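Local coordinates for uncharacterized protein (Mycobacterium tuberculosis, PDB 6Y56) that is a nucleotidyltransferase toxin of a toxin-antitoxin system and probably inhibits growth by inactivating the acceptor stems of tRNA, at residues Asp29-Leu32 against Tyr33-Gln37; Arg192-Glu196 against Pro197-Arg201; Arg219-Arg222 against Val223-Leu227. One frame throughout, in Å; residues are numbered along the deposited sequence.

The three contacts follow one another along the chain, each within one continuous stretch. Contact 1 lies inside helix 19-38, which packs on helix 76-86 and on strand 68-72 of the mixed sheet. Contact 2 is the turn from a loop into helix 196-212, and contact 3 leads from the next loop into the short helix 224-227. The centres of contacts 2 and 3 are about 17 Å apart, whereas the centre of contact 1 is about 31 Å and about 38 Å from theirs, across the centre of the chain. The first therefore samples the packing around the sheet of the nucleotidyltransferase fold, and the other two sample successive helix starts in its later, helical portion.

Contact 1 of 3, residues Asp29-Leu32 against Tyr33-Gln37; sequences DHLL and YLLSQ
Leu31 and Leu35 meet one helical turn apart, their side chains side by side and pointing the same way. The branch methyls do the touching, with Leu31 CD2 3.6 Å from Leu35 CD1. Their first torsions differ: Leu31 carries CG opposite its backbone N (chi1 -178°), whereas Leu35 carries CG opposite its carbonyl carbon (chi1 -67°), and this leaves the two side chains alongside each other. Both also touch helix 76-86 and strand 68-72, and Leu32 joins Leu35 against Phe71.

The four backbone bonds between 29-32 and 33-37 run from the N-H of residue i+4 to the carbonyl of residue i. The N-H of Tyr33 reaches the carbonyl of Asp29, Leu34 that of His30, Leu35 that of Leu31 and Ser36 that of Leu32. The straightest is Leu35 N to Leu31 O, at 2.9 Å with an N-H...O angle of 167°.

Among polar side chains, Ser36 turns OG back onto the helix and donates to Tyr33 O over 2.7 Å. That carbonyl also accepts from Gln37 N at 3.1 Å and is thus gripped twice. Asp29 directs its carboxylate away from this stretch, to Lys56 and Tyr151.

Of the aromatic groups, the Tyr33 ring has Gln37 CG 3.9 Å above one face, offset toward the rim, and stacks with Phe153. The His30 ring meets Phe153 edge-to-face, while its ND1 bonds to Val26 O.

Regular i to i+4 bonding, with leucines one turn apart, is characteristic of an alpha-helix whose leucine face is buried, here against the mixed sheet and helix 76-86.

Contact 2 of 3, residues Arg192-Glu196 against Pro197-Arg201; sequences RTIDE and PLVRR
The guanidinium of Arg200 has the backbone carbonyl of Glu196 over one face, with Glu196 O 4.5 Å from Arg200 CZ. The Asp195 carboxylate, the second flat group, is set against hydrocarbon: its OD1 comes 3.6 Å from Pro197 CD, and its OD2 lies 3.4 Å from Leu198 CD2. The segment is a helix N-terminus: Asp195 occupies the N-cap position before helix 196-212 and is also the centre of an inverse gamma turn, while Arg200 lies in the turn that follows. Proline suits the first turn of a helix, since its nitrogen has no hydrogen to donate and none is needed there.

The helix bonding begins at once. Val199 N donates to Asp195 O over 2.9 Å with an N-H...O angle of 171°, and it arrives almost in line with the carbonyl bond (C=O...N 170°). The next bond, from Arg200 N to Glu196 O, is 3.0 Å long.

Asp195 places CG opposite its backbone N (chi1 -175°), which lays the carboxylate beside the Leu198 side chain at an oblique angle. A negative group at this end of a helix would be expected to interact favourably with the helix dipole.

On the buried side, Ile194 CG2 touches Val199 CG2, and Val199 continues onto Ala164, Cys167 and Leu171. Ile194 thus joins the end of the loop to the helix, and Val199 joins helix 196-212 to helix 163-174.

The charged ends of Glu196 and Arg200 do not meet directly, with Glu196 OE1 5.4 Å from Arg200 NH1. Glu196 OE2 pairs with Arg259, and Arg200 NH1 donates to Phe262 O. A water bridges the remaining gap, donating to Glu196 OE1 at 2.8 Å and accepting from Arg200 NH1 at 3.2 Å.

Contact 3 of 3, residues Arg219-Arg222 against Val223-Leu227; sequences RPLR and VEDVL
Asp225 folds its side chain back onto Arg222, three residues earlier, across a beta turn that leads into helix 224-227. Val223 and Glu224 occupy the middle of the turn with helical backbone angles, and Asp225 N closes it by donating to Arg222 O over 2.9 Å. That donor sits well above the carbonyl plane, 55° out of it and not on a lone pair.

From the backbone outward, Asp225 CB packs against the same carbonyl, 3.1 Å from Arg222 O, and Asp225 CG lies 3.0 Å from Arg222 O. With CG opposite the carbonyl carbon of its own residue (chi1 -61°), the carboxylate comes to lie over the start of the turn. There OD2 receives Arg222 N over 3.0 Å, nearly straight at the hydrogen (172°) but from above the carboxylate plane. OD2 also lies against Leu221 CD1 and forms a salt bridge with Arg175, which ties the turn to the loop after helix 163-174.

OD1 takes the other route, packing by Arg222 CB. The Arg222 guanidinium carries Pro220 CG over the centre of one face, and one water accepts from Arg222 NH1 at 3.2 Å while donating to Asp225 OD1 at 2.8 Å.

Contact 1 of 3, residues Asp29-Leu32 against Tyr33-Gln37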
ATOM      1  N   ASP A  29      -1.954   1.024 -14.090  1.00 12.08           N
ATOM      2  CA  ASP A  29      -0.790   1.623 -14.746  1.00 14.27           C
ATOM      3  C   ASP A  29      -1.207   2.794 -15.617  1.00 13.25           C
ATOM      4  O   ASP A  29      -0.507   3.813 -15.691  1.00 13.13           O
ATOM      5  CB  ASP A  29      -0.068   0.608 -15.633  1.00 14.35           C
ATOM      6  CG  ASP A  29       0.528  -0.538 -14.858  1.00 15.77           C
ATOM      7  OD1 ASP A  29       0.690  -0.429 -13.619  1.00 16.34           O
ATOM      8  OD2 ASP A  29       0.841  -1.551 -15.500  1.00 14.96           O
ATOM      9  N   HIS A  30      -2.341   2.649 -16.297  1.00 13.00           N
ATOM     10  CA  HIS A  30      -2.853   3.712 -17.151  1.00 14.41           C
ATOM     11  C   HIS A  30      -3.282   4.915 -16.322  1.00 13.12           C
ATOM     12  O   HIS A  30      -3.025   6.061 -16.712  1.00 14.06           O
ATOM     13  CB  HIS A  30      -4.009   3.180 -18.007  1.00 13.93           C
ATOM     14  CG  HIS A  30      -3.565   2.328 -19.158  1.00 15.02           C
ATOM     15  ND1 HIS A  30      -2.939   1.112 -18.990  1.00 14.85           N
ATOM     16  CD2 HIS A  30      -3.649   2.525 -20.497  1.00 16.45           C
ATOM     17  CE1 HIS A  30      -2.651   0.597 -20.175  1.00 17.78           C
ATOM     18  NE2 HIS A  30      -3.069   1.438 -21.105  1.00 17.74           N
ATOM     19  N   LEU A  31      -3.926   4.678 -15.174  1.00 13.34           N
ATOM     20  CA  LEU A  31      -4.345   5.775 -14.305  1.00 14.41           C
ATOM     21  C   LEU A  31      -3.138   6.507 -13.739  1.00 13.70           C
ATOM     22  O   LEU A  31      -3.110   7.744 -13.702  1.00 13.14           O
ATOM     23  CB  LEU A  31      -5.224   5.228 -13.178  1.00 13.96           C
ATOM     24  CG  LEU A  31      -5.838   6.195 -12.151  1.00 15.64           C
ATOM     25  CD1 LEU A  31      -7.019   5.561 -11.463  1.00 16.75           C
ATOM     26  CD2 LEU A  31      -4.837   6.611 -11.064  1.00 23.96           C
ATOM     27  N   LEU A  32      -2.124   5.756 -13.305  1.00 12.78           N
ATOM     28  CA  LEU A  32      -0.920   6.377 -12.764  1.00 13.03           C
ATOM     29  C   LEU A  32      -0.191   7.180 -13.834  1.00 12.56           C
ATOM     30  O   LEU A  32       0.337   8.263 -13.551  1.00 13.52           O
ATOM     31  CB  LEU A  32      -0.030   5.307 -12.131  1.00 13.27           C
ATOM     32  CG  LEU A  32      -0.589   4.704 -10.833  1.00 12.50           C
ATOM     33  CD1 LEU A  32       0.117   3.388 -10.494  1.00 13.29           C
ATOM     34  CD2 LEU A  32      -0.459   5.687  -9.686  1.00 14.06           C
ATOM     35  N   TYR A  33      -0.197   6.696 -15.075  1.00 13.44           N
ATOM     36  CA  TYR A  33       0.358   7.485 -16.173  1.00 13.88           C
ATOM     37  C   TYR A  33      -0.391   8.804 -16.322  1.00 13.77           C
ATOM     38  O   TYR A  33       0.217   9.875 -16.424  1.00 14.14           O
ATOM     39  CB  TYR A  33       0.286   6.682 -17.474  1.00 16.01           C
ATOM     40  CG  TYR A  33       0.723   7.478 -18.693  1.00 16.30           C
ATOM     41  CD1 TYR A  33       2.053   7.834 -18.867  1.00 18.63           C
ATOM     42  CD2 TYR A  33      -0.192   7.886 -19.655  1.00 19.52           C
ATOM     43  CE1 TYR A  33       2.469   8.564 -19.966  1.00 20.38           C
ATOM     44  CE2 TYR A  33       0.225   8.619 -20.766  1.00 20.53           C
ATOM     45  CZ  TYR A  33       1.549   8.952 -20.901  1.00 20.45           C
ATOM     46  OH  TYR A  33       1.969   9.675 -21.997  1.00 28.40           O
ATOM     47  N   LEU A  34      -1.720   8.754 -16.333  1.00 13.55           N
ATOM     48  CA  LEU A  34      -2.500   9.984 -16.426  1.00 14.63           C
ATOM     49  C   LEU A  34      -2.141  10.961 -15.313  1.00 15.51           C
ATOM     50  O   LEU A  34      -1.887  12.143 -15.563  1.00 15.40           O
ATOM     51  CB  LEU A  34      -3.984   9.634 -16.367  1.00 18.26           C
ATOM     52  CG  LEU A  34      -4.897  10.846 -16.195  1.00 23.97           C
ATOM     53  CD1 LEU A  34      -4.974  11.631 -17.495  1.00 26.15           C
ATOM     54  CD2 LEU A  34      -6.269  10.413 -15.697  1.00 23.34           C
ATOM     55  N   LEU A  35      -2.104  10.481 -14.069  1.00 13.33           N
ATOM     56  CA  LEU A  35      -1.764  11.360 -12.956  1.00 13.05           C
ATOM     57  C   LEU A  35      -0.380  11.960 -13.140  1.00 13.39           C
ATOM     58  O   LEU A  35      -0.167  13.148 -12.863  1.00 15.47           O
ATOM     59  CB  LEU A  35      -1.812  10.589 -11.638  1.00 13.47           C
ATOM     60  CG  LEU A  35      -3.192  10.106 -11.184  1.00 14.92           C
ATOM     61  CD1 LEU A  35      -3.091   9.504  -9.794  1.00 17.52           C
ATOM     62  CD2 LEU A  35      -4.227  11.225 -11.187  1.00 18.76           C
ATOM     63  N   SER A  36       0.575  11.161 -13.624  1.00 13.84           N
ATOM     64  CA  SER A  36       1.941  11.654 -13.750  1.00 15.55           C
ATOM     65  C   SER A  36       2.036  12.758 -14.788  1.00 16.83           C
ATOM     66  O   SER A  36       2.938  13.599 -14.719  1.00 17.63           O
ATOM     67  CB  SER A  36       2.885  10.521 -14.131  1.00 13.96           C
ATOM     68  OG  SER A  36       2.726  10.138 -15.492  1.00 15.62           O
ATOM     69  N   GLN A  37       1.132  12.760 -15.756  1.00 15.01           N
ATOM     70  CA  GLN A  37       1.153  13.784 -16.788  1.00 17.36           C
ATOM     71  C   GLN A  37       0.483  15.078 -16.359  1.00 20.23           C
ATOM     72  O   GLN A  37       0.670  16.096 -17.034  1.00 22.98           O
ATOM     73  CB  GLN A  37       0.475  13.267 -18.060  1.00 21.81           C
ATOM     74  CG  GLN A  37       1.272  12.201 -18.807  1.00 26.12           C
ATOM     75  CD  GLN A  37       2.445  12.778 -19.597  1.00 30.63           C
ATOM     76  OE1 GLN A  37       3.607  12.615 -19.218  1.00 31.82           O
ATOM     77  NE2 GLN A  37       2.142  13.450 -20.704  1.00 37.66           N
TER

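Contact 2 of 3, residues Arg192-Glu196 against Pro197-Arg201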
ATOM      1  N   ARG A 192      13.792  -9.319   2.229  1.00 18.15           N
ATOM      2  CA  ARG A 192      14.604  -8.207   1.761  1.00 21.37           C
ATOM      3  C   ARG A 192      15.401  -7.629   2.921  1.00 19.08           C
ATOM      4  O   ARG A 192      15.193  -7.982   4.085  1.00 20.41           O
ATOM      5  CB  ARG A 192      13.709  -7.136   1.121  1.00 19.89           C
ATOM      6  CG  ARG A 192      12.986  -7.647  -0.131  1.00 19.41           C
ATOM      7  CD  ARG A 192      11.831  -6.746  -0.567  1.00 21.32           C
ATOM      8  NE  ARG A 192      12.286  -5.413  -0.937  1.00 22.58           N
ATOM      9  CZ  ARG A 192      12.710  -5.076  -2.150  1.00 21.47           C
ATOM     10  NH1 ARG A 192      12.732  -5.977  -3.124  1.00 24.51           N
ATOM     11  NH2 ARG A 192      13.113  -3.836  -2.381  1.00 23.11           N
ATOM     12  N   THR A 193      16.342  -6.745   2.592  1.00 19.67           N
ATOM     13  CA  THR A 193      17.083  -6.048   3.634  1.00 19.14           C
ATOM     14  C   THR A 193      16.123  -5.186   4.439  1.00 18.81           C
ATOM     15  O   THR A 193      15.269  -4.502   3.873  1.00 19.87           O
ATOM     16  CB  THR A 193      18.167  -5.174   3.003  1.00 22.66           C
ATOM     17  OG1 THR A 193      19.186  -6.015   2.451  1.00 28.49           O
ATOM     18  CG2 THR A 193      18.792  -4.262   4.048  1.00 27.09           C
ATOM     19  N   ILE A 194      16.247  -5.246   5.763  1.00 16.20           N
ATOM     20  CA  ILE A 194      15.407  -4.477   6.677  1.00 15.85           C
ATOM     21  C   ILE A 194      16.321  -3.641   7.552  1.00 15.34           C
ATOM     22  O   ILE A 194      17.247  -4.173   8.171  1.00 15.98           O
ATOM     23  CB  ILE A 194      14.529  -5.383   7.560  1.00 17.06           C
ATOM     24  CG1 ILE A 194      13.551  -6.188   6.700  1.00 17.27           C
ATOM     25  CG2 ILE A 194      13.756  -4.556   8.602  1.00 15.86           C
ATOM     26  CD1 ILE A 194      12.617  -7.075   7.518  1.00 19.29           C
ATOM     27  N   ASP A 195      16.069  -2.337   7.595  1.00 15.48           N
ATOM     28  CA  ASP A 195      16.771  -1.431   8.504  1.00 14.81           C
ATOM     29  C   ASP A 195      16.037  -1.532   9.835  1.00 13.25           C
ATOM     30  O   ASP A 195      15.095  -0.790  10.112  1.00 13.75           O
ATOM     31  CB  ASP A 195      16.727  -0.012   7.957  1.00 14.56           C
ATOM     32  CG  ASP A 195      17.539   0.970   8.778  1.00 14.37           C
ATOM     33  OD1 ASP A 195      17.975   0.628   9.901  1.00 17.07           O
ATOM     34  OD2 ASP A 195      17.721   2.103   8.291  1.00 17.02           O
ATOM     35  N   GLU A 196      16.458  -2.489  10.663  1.00 13.48           N
ATOM     36  CA  GLU A 196      15.663  -2.901  11.821  1.00 13.82           C
ATOM     37  C   GLU A 196      15.392  -1.791  12.822  1.00 13.24           C
ATOM     38  O   GLU A 196      14.218  -1.614  13.210  1.00 12.87           O
ATOM     39  CB  GLU A 196      16.306  -4.111  12.504  1.00 12.55           C
ATOM     40  CG  GLU A 196      16.212  -5.395  11.712  1.00 16.52           C
ATOM     41  CD  GLU A 196      16.876  -6.570  12.393  1.00 19.69           C
ATOM     42  OE1 GLU A 196      17.402  -6.415  13.514  1.00 20.56           O
ATOM     43  OE2 GLU A 196      16.873  -7.654  11.787  1.00 21.88           O
ATOM     44  N   PRO A 197      16.384  -1.031  13.301  1.00 13.84           N
ATOM     45  CA  PRO A 197      16.062   0.017  14.282  1.00 14.46           C
ATOM     46  C   PRO A 197      15.130   1.072  13.717  1.00 12.60           C
ATOM     47  O   PRO A 197      14.280   1.606  14.438  1.00 13.56           O
ATOM     48  CB  PRO A 197      17.437   0.602  14.637  1.00 14.54           C
ATOM     49  CG  PRO A 197      18.424  -0.458  14.247  1.00 16.43           C
ATOM     50  CD  PRO A 197      17.836  -1.103  13.037  1.00 14.02           C
ATOM     51  N   LEU A 198      15.271   1.395  12.430  1.00 12.34           N
ATOM     52  CA  LEU A 198      14.421   2.412  11.825  1.00 12.32           C
ATOM     53  C   LEU A 198      12.991   1.915  11.640  1.00 12.55           C
ATOM     54  O   LEU A 198      12.038   2.644  11.948  1.00 11.50           O
ATOM     55  CB  LEU A 198      15.035   2.838  10.494  1.00 12.96           C
ATOM     56  CG  LEU A 198      14.217   3.833   9.675  1.00 14.34           C
ATOM     57  CD1 LEU A 198      14.001   5.156  10.400  1.00 15.79           C
ATOM     58  CD2 LEU A 198      14.948   4.065   8.361  1.00 14.53           C
ATOM     59  N   VAL A 199      12.828   0.676  11.164  1.00 11.90           N
ATOM     60  CA  VAL A 199      11.493   0.099  11.024  1.00 11.60           C
ATOM     61  C   VAL A 199      10.804   0.017  12.382  1.00 11.62           C
ATOM     62  O   VAL A 199       9.626   0.378  12.523  1.00 11.65           O
ATOM     63  CB  VAL A 199      11.552  -1.269  10.320  1.00 11.66           C
ATOM     64  CG1 VAL A 199      10.199  -1.976  10.432  1.00 12.16           C
ATOM     65  CG2 VAL A 199      11.899  -1.088   8.862  1.00 13.02           C
ATOM     66  N   ARG A 200      11.531  -0.409  13.416  1.00 12.12           N
ATOM     67  CA  ARG A 200      10.927  -0.533  14.736  1.00 12.25           C
ATOM     68  C   ARG A 200      10.525   0.828  15.289  1.00 12.38           C
ATOM     69  O   ARG A 200       9.429   0.980  15.850  1.00 11.76           O
ATOM     70  CB  ARG A 200      11.914  -1.226  15.671  1.00 11.79           C
ATOM     71  CG  ARG A 200      11.431  -1.400  17.105  1.00 13.47           C
ATOM     72  CD  ARG A 200      12.432  -2.199  17.949  1.00 16.20           C
ATOM     73  NE  ARG A 200      13.746  -1.572  17.943  1.00 18.60           N
ATOM     74  CZ  ARG A 200      14.885  -2.174  17.617  1.00 18.26           C
ATOM     75  NH1 ARG A 200      14.929  -3.459  17.294  1.00 19.04           N
ATOM     76  NH2 ARG A 200      16.007  -1.474  17.639  1.00 22.45           N
ATOM     77  N   ARG A 201      11.402   1.825  15.147  1.00 12.17           N
ATOM     78  CA  ARG A 201      11.097   3.177  15.604  1.00 11.32           C
ATOM     79  C   ARG A 201       9.887   3.737  14.876  1.00 11.99           C
ATOM     80  O   ARG A 201       8.948   4.243  15.506  1.00 11.19           O
ATOM     81  CB  ARG A 201      12.329   4.073  15.424  1.00 13.21           C
ATOM     82  CG  ARG A 201      12.108   5.566  15.676  1.00 14.98           C
ATOM     83  CD  ARG A 201      11.603   5.845  17.079  1.00 14.11           C
ATOM     84  NE  ARG A 201      12.511   5.361  18.118  1.00 15.91           N
ATOM     85  CZ  ARG A 201      13.361   6.128  18.796  1.00 15.60           C
ATOM     86  NH1 ARG A 201      14.119   5.590  19.746  1.00 16.96           N
ATOM     87  NH2 ARG A 201      13.450   7.425  18.535  1.00 17.89           N
TER
HETATM   88  O   HOH W   1      17.461  -4.742  15.806  1.00 31.44           O

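Contact 3 of 3, residues Arg219-Arg222 against Val223-Leu227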
ATOM      1  N   ARG A 219      -5.061   0.783  23.122  1.00 15.77           N
ATOM      2  CA  ARG A 219      -3.817   1.067  23.813  1.00 17.61           C
ATOM      3  C   ARG A 219      -3.675   0.109  24.991  1.00 19.46           C
ATOM      4  O   ARG A 219      -4.682  -0.358  25.535  1.00 18.74           O
ATOM      5  CB  ARG A 219      -3.784   2.521  24.309  1.00 19.14           C
ATOM      6  CG  ARG A 219      -4.968   2.910  25.175  1.00 17.15           C
ATOM      7  CD  ARG A 219      -4.745   4.239  25.880  1.00 22.31           C
ATOM      8  NE  ARG A 219      -4.480   5.330  24.953  1.00 20.81           N
ATOM      9  CZ  ARG A 219      -5.419   5.988  24.283  1.00 22.90           C
ATOM     10  NH1 ARG A 219      -6.699   5.665  24.425  1.00 24.32           N
ATOM     11  NH2 ARG A 219      -5.080   6.980  23.471  1.00 23.19           N
ATOM     12  N   PRO A 220      -2.445  -0.227  25.401  1.00 17.19           N
ATOM     13  CA  PRO A 220      -1.167   0.203  24.830  1.00 17.60           C
ATOM     14  C   PRO A 220      -0.759  -0.678  23.671  1.00 16.21           C
ATOM     15  O   PRO A 220      -1.386  -1.700  23.412  1.00 18.53           O
ATOM     16  CB  PRO A 220      -0.202  -0.019  25.992  1.00 18.98           C
ATOM     17  CG  PRO A 220      -0.749  -1.240  26.648  1.00 21.51           C
ATOM     18  CD  PRO A 220      -2.247  -1.070  26.596  1.00 17.95           C
ATOM     19  N   LEU A 221       0.279  -0.261  22.953  1.00 16.01           N
ATOM     20  CA  LEU A 221       0.920  -1.125  21.976  1.00 14.97           C
ATOM     21  C   LEU A 221       1.732  -2.180  22.711  1.00 16.16           C
ATOM     22  O   LEU A 221       2.543  -1.850  23.578  1.00 16.84           O
ATOM     23  CB  LEU A 221       1.855  -0.287  21.098  1.00 15.28           C
ATOM     24  CG  LEU A 221       2.802  -1.067  20.188  1.00 15.45           C
ATOM     25  CD1 LEU A 221       1.988  -1.917  19.227  1.00 17.15           C
ATOM     26  CD2 LEU A 221       3.767  -0.141  19.441  1.00 16.34           C
ATOM     27  N   ARG A 222       1.493  -3.441  22.386  1.00 17.22           N
ATOM     28  CA  ARG A 222       2.274  -4.547  22.917  1.00 19.09           C
ATOM     29  C   ARG A 222       2.901  -5.297  21.757  1.00 16.87           C
ATOM     30  O   ARG A 222       2.279  -5.480  20.708  1.00 17.41           O
ATOM     31  CB  ARG A 222       1.393  -5.508  23.715  1.00 21.07           C
ATOM     32  CG  ARG A 222       0.652  -4.849  24.854  1.00 24.59           C
ATOM     33  CD  ARG A 222      -0.120  -5.872  25.665  1.00 25.65           C
ATOM     34  NE  ARG A 222      -0.549  -5.315  26.939  1.00 33.90           N
ATOM     35  CZ  ARG A 222      -1.784  -4.896  27.185  1.00 28.71           C
ATOM     36  NH1 ARG A 222      -2.713  -4.977  26.239  1.00 31.13           N
ATOM     37  NH2 ARG A 222      -2.091  -4.398  28.374  1.00 31.61           N
ATOM     38  N   VAL A 223       4.137  -5.751  21.945  1.00 18.11           N
ATOM     39  CA  VAL A 223       4.805  -6.413  20.832  1.00 17.35           C
ATOM     40  C   VAL A 223       4.085  -7.698  20.435  1.00 17.04           C
ATOM     41  O   VAL A 223       4.100  -8.096  19.262  1.00 18.68           O
ATOM     42  CB  VAL A 223       6.301  -6.623  21.130  1.00 21.60           C
ATOM     43  CG1 VAL A 223       6.980  -7.215  19.932  1.00 27.56           C
ATOM     44  CG2 VAL A 223       6.952  -5.300  21.499  1.00 22.90           C
ATOM     45  N   GLU A 224       3.418  -8.352  21.390  1.00 18.78           N
ATOM     46  CA  GLU A 224       2.634  -9.542  21.078  1.00 19.03           C
ATOM     47  C   GLU A 224       1.488  -9.256  20.122  1.00 20.35           C
ATOM     48  O   GLU A 224       0.982 -10.190  19.496  1.00 21.17           O
ATOM     49  CB  GLU A 224       2.065 -10.158  22.357  1.00 23.93           C
ATOM     50  CG  GLU A 224       3.112 -10.750  23.281  1.00 29.79           C
ATOM     51  CD  GLU A 224       3.783  -9.712  24.164  1.00 33.48           C
ATOM     52  OE1 GLU A 224       3.342  -8.538  24.165  1.00 27.84           O
ATOM     53  OE2 GLU A 224       4.763 -10.079  24.854  1.00 34.85           O
ATOM     54  N   ASP A 225       1.054  -7.996  20.010  1.00 17.97           N
ATOM     55  CA  ASP A 225       0.039  -7.655  19.016  1.00 19.88           C
ATOM     56  C   ASP A 225       0.453  -8.108  17.621  1.00 19.91           C
ATOM     57  O   ASP A 225      -0.399  -8.439  16.789  1.00 21.88           O
ATOM     58  CB  ASP A 225      -0.198  -6.141  18.977  1.00 19.95           C
ATOM     59  CG  ASP A 225      -0.689  -5.565  20.300  1.00 23.24           C
ATOM     60  OD1 ASP A 225      -1.100  -6.318  21.204  1.00 22.97           O
ATOM     61  OD2 ASP A 225      -0.665  -4.318  20.439  1.00 20.11           O
ATOM     62  N   VAL A 226       1.753  -8.119  17.341  1.00 18.07           N
ATOM     63  CA  VAL A 226       2.282  -8.572  16.063  1.00 18.88           C
ATOM     64  C   VAL A 226       2.905  -9.960  16.166  1.00 18.99           C
ATOM     65  O   VAL A 226       2.778 -10.765  15.244  1.00 21.79           O
ATOM     66  CB  VAL A 226       3.297  -7.546  15.506  1.00 20.71           C
ATOM     67  CG1 VAL A 226       4.064  -8.117  14.324  1.00 22.90           C
ATOM     68  CG2 VAL A 226       2.597  -6.258  15.122  1.00 20.98           C
ATOM     69  N   LEU A 227       3.586 -10.248  17.276  1.00 19.32           N
ATOM     70  CA  LEU A 227       4.450 -11.419  17.361  1.00 20.19           C
ATOM     71  C   LEU A 227       3.793 -12.643  17.977  1.00 23.40           C
ATOM     72  O   LEU A 227       4.414 -13.709  17.976  1.00 24.95           O
ATOM     73  CB  LEU A 227       5.734 -11.090  18.129  1.00 21.15           C
ATOM     74  CG  LEU A 227       6.650 -10.088  17.436  1.00 21.90           C
ATOM     75  CD1 LEU A 227       7.962  -9.991  18.198  1.00 21.07           C
ATOM     76  CD2 LEU A 227       6.888 -10.483  15.986  1.00 21.13           C
TER
HETATM   77  O   HOH W   2      -2.749  -5.179  23.092  1.00 32.88           O